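Local coordinates for protein WlaRA, TDP-fucose-3,4-ketoisomerase (Campylobacter jejuni subsp. jejuni 81116, PDB 5TPV) that belongs to the WxcM-like family of the cupin clan, built from antiparallel beta sheets, and binds thymidine-5'-diphosphate, at residues N53-F58 with Y88-I93; S64-I69 with M97-K102. All coordinates share one frame; numbering follows the deposited sequence. Where two conformers were deposited one is given.

Contact 1 of 2, residues N53-F58 with Y88-I93; sequences NSEFIF and YIDKMI
Glu55 reaches across to Tyr88 with an extended chain. Its CG lies anti to its own carbonyl carbon (chi1 -67°), and OE1 arrives at the hydroxyl edge of the ring, in the ring plane, while the carboxylate stands nearly upright against the ring at 84°. Tyr88 OH donates to Glu55 OE1; the modelled length of 2.4 Å is very short and the exact value doubtful. Asp90 lies alongside Glu55 and points the same way, its OD2 4.1 Å from Glu55 OE1. The like charges would probably repel, which the donors Tyr88 OH, Lys91 N (2.8 Å from Asp90 OD2) and Asn2 help to offset.

Phe56, Phe58 and Ile89 make an apolar group on the face away from Tyr88. Ile89 runs beside Phe56, and its CD1 meets the edge of the Phe58 ring in plane, 3.8 Å from Phe58 CE2. A branched aliphatic chain suits this place, filling the angle between two aromatic rings. In the backbone, Phe56 and Ile89 form an antiparallel hydrogen-bonded pair: Ile89 N to Phe56 O is 3.1 Å, the return bond weak. Past Ile89 the regular pairing ends, but the backbones stay close: Lys91 CA-H points at Ser54 O (3.3 Å), and one water donates to both Ser54 O and Asp90 O, while another joins Asn53 OD1 to Lys91 NZ.

Strand 56-62 lies between strands 85-89 and 105-110, so that Phe56 and Phe58 also touch Val108. Phe58 packs on Ile67 and Ile89 on Ile69, both of strand 65-70, and Met92 packs on helix 123-136.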
loop_
_atom_site.group_PDB
_atom_site.type_symbol
_atom_site.label_atom_id
_atom_site.label_comp_id
_atom_site.label_asym_id
_atom_site.label_seq_id
_atom_site.Cartn_x
_atom_site.Cartn_y
_atom_site.Cartn_z
ATOM N N ASN B 53 1.537 3.614 19.627
ATOM C CA ASN B 53 2.692 4.022 18.817
ATOM C C ASN B 53 2.468 4.424 17.362
ATOM O O ASN B 53 3.226 5.231 16.831
ATOM C CB ASN B 53 3.706 2.881 18.880
ATOM C CG ASN B 53 3.933 2.426 20.312
ATOM O OD1 ASN B 53 4.080 3.279 21.193
ATOM N ND2 ASN B 53 3.977 1.114 20.550
ATOM N N SER B 54 1.522 3.796 16.675
ATOM C CA SER B 54 1.455 3.866 15.223
ATOM C C SER B 54 0.788 5.172 14.831
ATOM O O SER B 54 -0.215 5.611 15.415
ATOM C CB SER B 54 0.629 2.715 14.647
ATOM O OG SER B 54 1.140 1.434 14.986
ATOM N N GLU B 55 1.347 5.728 13.771
ATOM C CA GLU B 55 0.681 6.692 12.935
ATOM C C GLU B 55 0.153 6.005 11.647
ATOM O O GLU B 55 0.584 4.907 11.272
ATOM C CB GLU B 55 1.708 7.773 12.596
ATOM C CG GLU B 55 2.167 8.611 13.765
ATOM C CD GLU B 55 3.402 9.429 13.416
ATOM O OE1 GLU B 55 3.314 10.394 12.598
ATOM O OE2 GLU B 55 4.462 9.080 13.970
ATOM N N PHE B 56 -0.776 6.673 10.989
ATOM C CA PHE B 56 -1.566 6.093 9.900
ATOM C C PHE B 56 -1.766 7.134 8.817
ATOM O O PHE B 56 -1.890 8.308 9.134
ATOM C CB PHE B 56 -2.936 5.616 10.347
ATOM C CG PHE B 56 -2.853 4.491 11.303
ATOM C CD1 PHE B 56 -2.556 3.225 10.857
ATOM C CD2 PHE B 56 -3.046 4.698 12.668
ATOM C CE1 PHE B 56 -2.385 2.159 11.725
ATOM C CE2 PHE B 56 -2.900 3.629 13.559
ATOM C CZ PHE B 56 -2.551 2.382 13.097
ATOM N N ILE B 57 -1.748 6.690 7.557
ATOM C CA ILE B 57 -2.525 7.357 6.492
ATOM C C ILE B 57 -3.592 6.435 5.874
ATOM O O ILE B 57 -3.312 5.319 5.493
ATOM C CB ILE B 57 -1.564 7.816 5.394
ATOM C CG1 ILE B 57 -0.656 8.896 5.924
ATOM C CG2 ILE B 57 -2.283 8.470 4.218
ATOM C CD1 ILE B 57 0.494 9.189 5.001
ATOM N N PHE B 58 -4.806 6.935 5.763
ATOM C CA PHE B 58 -5.968 6.206 5.285
ATOM C C PHE B 58 -6.298 6.788 3.896
ATOM O O PHE B 58 -6.400 8.005 3.730
ATOM C CB PHE B 58 -7.206 6.448 6.196
ATOM C CG PHE B 58 -7.030 5.987 7.614
ATOM C CD1 PHE B 58 -7.230 4.673 7.948
ATOM C CD2 PHE B 58 -6.626 6.870 8.612
ATOM C CE1 PHE B 58 -7.012 4.223 9.248
ATOM C CE2 PHE B 58 -6.416 6.436 9.906
ATOM C CZ PHE B 58 -6.617 5.110 10.229
ATOM N N TYR B 88 -3.997 11.628 7.161
ATOM C CA TYR B 88 -2.964 11.388 8.175
ATOM C C TYR B 88 -3.510 11.612 9.597
ATOM O O TYR B 88 -4.135 12.650 9.883
ATOM C CB TYR B 88 -1.811 12.347 7.964
ATOM C CG TYR B 88 -0.843 12.320 9.123
ATOM C CD1 TYR B 88 0.122 11.343 9.212
ATOM C CD2 TYR B 88 -0.952 13.235 10.172
ATOM C CE1 TYR B 88 0.953 11.239 10.309
ATOM C CE2 TYR B 88 -0.110 13.161 11.278
ATOM C CZ TYR B 88 0.845 12.185 11.334
ATOM O OH TYR B 88 1.671 12.115 12.432
ATOM N N ILE B 89 -3.290 10.664 10.496
ATOM C CA ILE B 89 -3.541 10.907 11.903
ATOM C C ILE B 89 -2.334 10.517 12.688
ATOM O O ILE B 89 -1.656 9.558 12.375
ATOM C CB ILE B 89 -4.734 10.156 12.500
ATOM C CG1 ILE B 89 -4.472 8.637 12.658
ATOM C CG2 ILE B 89 -5.971 10.451 11.698
ATOM C CD1 ILE B 89 -5.608 7.880 13.359
ATOM N N ASP B 90 -2.113 11.247 13.771
ATOM C CA ASP B 90 -0.969 10.951 14.662
ATOM C C ASP B 90 -1.349 9.805 15.602
ATOM O O ASP B 90 -2.507 9.368 15.632
ATOM C CB ASP B 90 -0.689 12.207 15.491
ATOM C CG ASP B 90 0.772 12.359 15.911
ATOM O OD1 ASP B 90 1.152 13.558 16.025
ATOM O OD2 ASP B 90 1.490 11.340 16.111
ATOM N N LYS B 91 -0.398 9.331 16.378
ATOM C CA LYS B 91 -0.707 8.259 17.340
ATOM C C LYS B 91 -1.697 8.638 18.464
ATOM O O LYS B 91 -2.007 9.809 18.694
ATOM C CB LYS B 91 0.574 7.714 17.930
ATOM C CG LYS B 91 1.479 8.721 18.583
ATOM C CD LYS B 91 2.624 8.002 19.286
ATOM C CE LYS B 91 3.884 8.829 19.260
ATOM N NZ LYS B 91 4.990 8.231 20.065
ATOM N N MET B 92 -2.295 7.643 19.111
ATOM C CA MET B 92 -3.233 7.891 20.227
ATOM C C MET B 92 -4.346 8.771 19.736
ATOM O O MET B 92 -4.725 9.805 20.329
ATOM C CB MET B 92 -2.515 8.480 21.469
ATOM C CG MET B 92 -1.863 7.413 22.315
ATOM S SD MET B 92 -3.095 6.190 22.880
ATOM C CE MET B 92 -3.760 6.973 24.345
ATOM N N ILE B 93 -4.889 8.362 18.603
ATOM C CA ILE B 93 -6.141 8.919 18.214
ATOM C C ILE B 93 -7.081 7.765 17.972
ATOM O O ILE B 93 -6.728 6.816 17.273
ATOM C CB ILE B 93 -5.935 9.815 16.998
ATOM C CG1 ILE B 93 -4.956 10.940 17.353
ATOM C CG2 ILE B 93 -7.285 10.323 16.502
ATOM C CD1 ILE B 93 -4.933 12.129 16.410
HETATM O O HOH W 1 4.937 6.095 21.725
HETATM O O HOH W 2 -2.859 6.604 15.389
#

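Contact 2 of 2, residues S64-I69 with M97-K102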
loop_
_atom_site.group_PDB
_atom_site.type_symbol
_atom_site.label_atom_id
_atom_site.label_comp_id
_atom_site.label_asym_id
_atom_site.label_seq_id
_atom_site.Cartn_x
_atom_site.Cartn_y
_atom_site.Cartn_z
ATOM N N SER B 64 -15.766 4.999 -1.403
ATOM C CA SER B 64 -15.768 6.011 -0.365
ATOM C C SER B 64 -16.141 5.386 0.966
ATOM O O SER B 64 -16.796 4.353 1.043
ATOM C CB SER B 64 -16.776 7.135 -0.680
ATOM O OG SER B 64 -18.070 6.582 -0.830
ATOM N N CYS B 65 -15.703 6.038 2.022
ATOM C CA CYS B 65 -16.153 5.667 3.346
ATOM C C CYS B 65 -16.017 6.936 4.208
ATOM O O CYS B 65 -15.549 7.976 3.707
ATOM C CB CYS B 65 -15.285 4.514 3.870
ATOM S SG CYS B 65 -13.540 4.975 4.097
ATOM N N GLU B 66 -16.445 6.833 5.474
ATOM C CA GLU B 66 -16.428 7.927 6.433
ATOM C C GLU B 66 -15.603 7.451 7.609
ATOM O O GLU B 66 -15.682 6.308 8.051
ATOM C CB GLU B 66 -17.855 8.259 6.902
ATOM C CG GLU B 66 -18.041 9.674 7.400
ATOM C CD GLU B 66 -19.488 9.996 7.768
ATOM O OE1 GLU B 66 -19.706 10.542 8.879
ATOM O OE2 GLU B 66 -20.391 9.667 6.973
ATOM N N ILE B 67 -14.798 8.347 8.128
ATOM C CA ILE B 67 -14.089 8.073 9.364
ATOM C C ILE B 67 -14.377 9.083 10.470
ATOM O O ILE B 67 -14.380 10.309 10.237
ATOM C CB ILE B 67 -12.595 7.977 9.111
ATOM C CG1 ILE B 67 -11.837 7.761 10.404
ATOM C CG2 ILE B 67 -12.068 9.222 8.446
ATOM C CD1 ILE B 67 -10.487 7.163 10.181
ATOM N N LEU B 68 -14.561 8.584 11.688
ATOM C CA LEU B 68 -14.670 9.462 12.870
ATOM C C LEU B 68 -13.397 9.258 13.639
ATOM O O LEU B 68 -12.991 8.107 13.833
ATOM C CB LEU B 68 -15.898 9.146 13.709
ATOM C CG LEU B 68 -16.025 9.617 15.159
ATOM C CD1 LEU B 68 -17.408 9.184 15.662
ATOM C CD2 LEU B 68 -14.973 8.953 16.060
ATOM N N ILE B 69 -12.749 10.371 13.982
ATOM C CA ILE B 69 -11.565 10.364 14.836
ATOM C C ILE B 69 -11.850 11.187 16.117
ATOM O O ILE B 69 -12.638 12.149 16.082
ATOM C CB ILE B 69 -10.299 10.939 14.190
ATOM C CG1 ILE B 69 -10.549 12.323 13.589
ATOM C CG2 ILE B 69 -9.760 10.017 13.119
ATOM C CD1 ILE B 69 -9.317 12.918 12.971
ATOM N N MET B 97 -14.526 3.566 11.473
ATOM C CA MET B 97 -14.895 3.731 10.071
ATOM C C MET B 97 -16.124 2.985 9.687
ATOM O O MET B 97 -16.315 1.873 10.142
ATOM C CB MET B 97 -13.791 3.225 9.205
ATOM C CG MET B 97 -12.568 3.969 9.664
ATOM S SD MET B 97 -11.093 3.299 8.967
ATOM C CE MET B 97 -10.753 2.305 10.446
ATOM N N TYR B 98 -16.931 3.623 8.852
ATOM C CA TYR B 98 -18.260 3.151 8.600
ATOM C C TYR B 98 -18.724 3.799 7.295
ATOM O O TYR B 98 -17.982 4.545 6.640
ATOM C CB TYR B 98 -19.146 3.519 9.790
ATOM C CG TYR B 98 -19.084 4.967 10.116
ATOM C CD1 TYR B 98 -20.006 5.857 9.594
ATOM C CD2 TYR B 98 -18.091 5.459 10.928
ATOM C CE1 TYR B 98 -19.936 7.221 9.868
ATOM C CE2 TYR B 98 -18.015 6.816 11.222
ATOM C CZ TYR B 98 -18.943 7.693 10.708
ATOM O OH TYR B 98 -18.806 9.042 10.991
ATOM N N ASN B 99 -19.937 3.432 6.899
ATOM C CA ASN B 99 -20.579 3.934 5.706
ATOM C C ASN B 99 -19.765 3.598 4.480
ATOM O O ASN B 99 -19.565 4.451 3.588
ATOM C CB ASN B 99 -20.754 5.461 5.806
ATOM C CG ASN B 99 -21.913 5.871 6.701
ATOM O OD1 ASN B 99 -22.668 5.037 7.171
ATOM N ND2 ASN B 99 -22.036 7.177 6.954
ATOM N N PHE B 100 -19.234 2.386 4.443
ATOM C CA PHE B 100 -18.411 2.011 3.286
ATOM C C PHE B 100 -19.265 1.743 2.059
ATOM O O PHE B 100 -20.190 0.974 2.170
ATOM C CB PHE B 100 -17.706 0.687 3.573
ATOM C CG PHE B 100 -16.669 0.771 4.656
ATOM C CD1 PHE B 100 -16.992 0.424 5.958
ATOM C CD2 PHE B 100 -15.379 1.240 4.368
ATOM C CE1 PHE B 100 -16.034 0.491 6.971
ATOM C CE2 PHE B 100 -14.426 1.318 5.372
ATOM C CZ PHE B 100 -14.756 0.948 6.690
ATOM N N SER B 101 -18.925 2.264 0.893
ATOM C CA SER B 101 -19.531 1.741 -0.328
ATOM C C SER B 101 -19.139 0.273 -0.586
ATOM O O SER B 101 -18.154 -0.251 -0.033
ATOM C CB SER B 101 -19.215 2.654 -1.513
ATOM O OG SER B 101 -17.827 2.698 -1.818
ATOM N N LYS B 102 -19.936 -0.417 -1.396
ATOM C CA LYS B 102 -19.748 -1.859 -1.651
ATOM C C LYS B 102 -18.437 -2.076 -2.378
ATOM O O LYS B 102 -17.772 -3.052 -2.138
ATOM C CB LYS B 102 -20.889 -2.485 -2.486
ATOM C CG LYS B 102 -21.223 -1.757 -3.799
ATOM C CD LYS B 102 -21.425 -2.626 -5.052
ATOM C CE LYS B 102 -20.308 -2.526 -6.098
ATOM N NZ LYS B 102 -19.158 -3.461 -5.883
#
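The Tyr98 ring carries Glu66 on one face: the Glu66 CB methylene sits over it in a CH-pi contact, 4.2 Å from the ring centroid, and Glu66 O lies above the same face, offset toward the rim. Asn99 OD1 lies at the ring edge, in plane. On the Phe100 ring, Tyr98 O stands over one face near the rim, while Cys65 approaches obliquely, its CB only 3.3 Å from Phe100 CD2 and its SG making a sulfur-aromatic contact.

Glutamate fits between tyrosine and asparagine because each carboxylate oxygen has a donor. Tyr98 OH gives a hydrogen bond to Glu66 OE1 (2.7 Å) and Asn99 ND2 one to Glu66 OE2 (3.0 Å), both from well above the carboxylate plane. The first torsion of Tyr98 (chi1 54°) sets CG between its backbone N and carbonyl carbon and lays the ring across the neighbouring strand. On the reverse face Ile67 and Met97 lie side by side, Ile67 CD1 3.8 Å from Met97 CG.

Glu66 and Tyr98 exchange two backbone bonds as an antiparallel hydrogen-bonded pair. Asn99, a residue that tolerates left-handed backbone angles well, is then one residue extra, as in a beta bulge, before Ser101 N bonds Ser64 O (3.0 Å). Ser101 OG accepts from Ser64 N and is also bonded to Asp103.

Such pairing belongs to the antiparallel sheets of the cupin fold. Here the side chain of Met97 lies about 5 Å from bound thymidine-5'-diphosphate and touches Arg46, a residue of that ligand's pocket.

In the fold
After the strands of the first fifty residues the chain enters 53-58, runs through strand 56-62, and turns into strand 65-70, the first half of contact 2. Strand 75-80 follows, and strand 85-89 then leads into 88-93 to close contact 1; strand 94-98 and the residues after it close contact 2. The segments alternate, so the two closures cross rather than nest. Contact 1 joins central strands of one sheet; contact 2 joins the middle strand 94-98 of the other sheet to its neighbour 65-70, with centres about 17 Å apart. The sheets meet through side chains: Ile93 CG2 lies 3.8 Å from Ile69 CB, and Phe58 touches Met97, tying the two layers together.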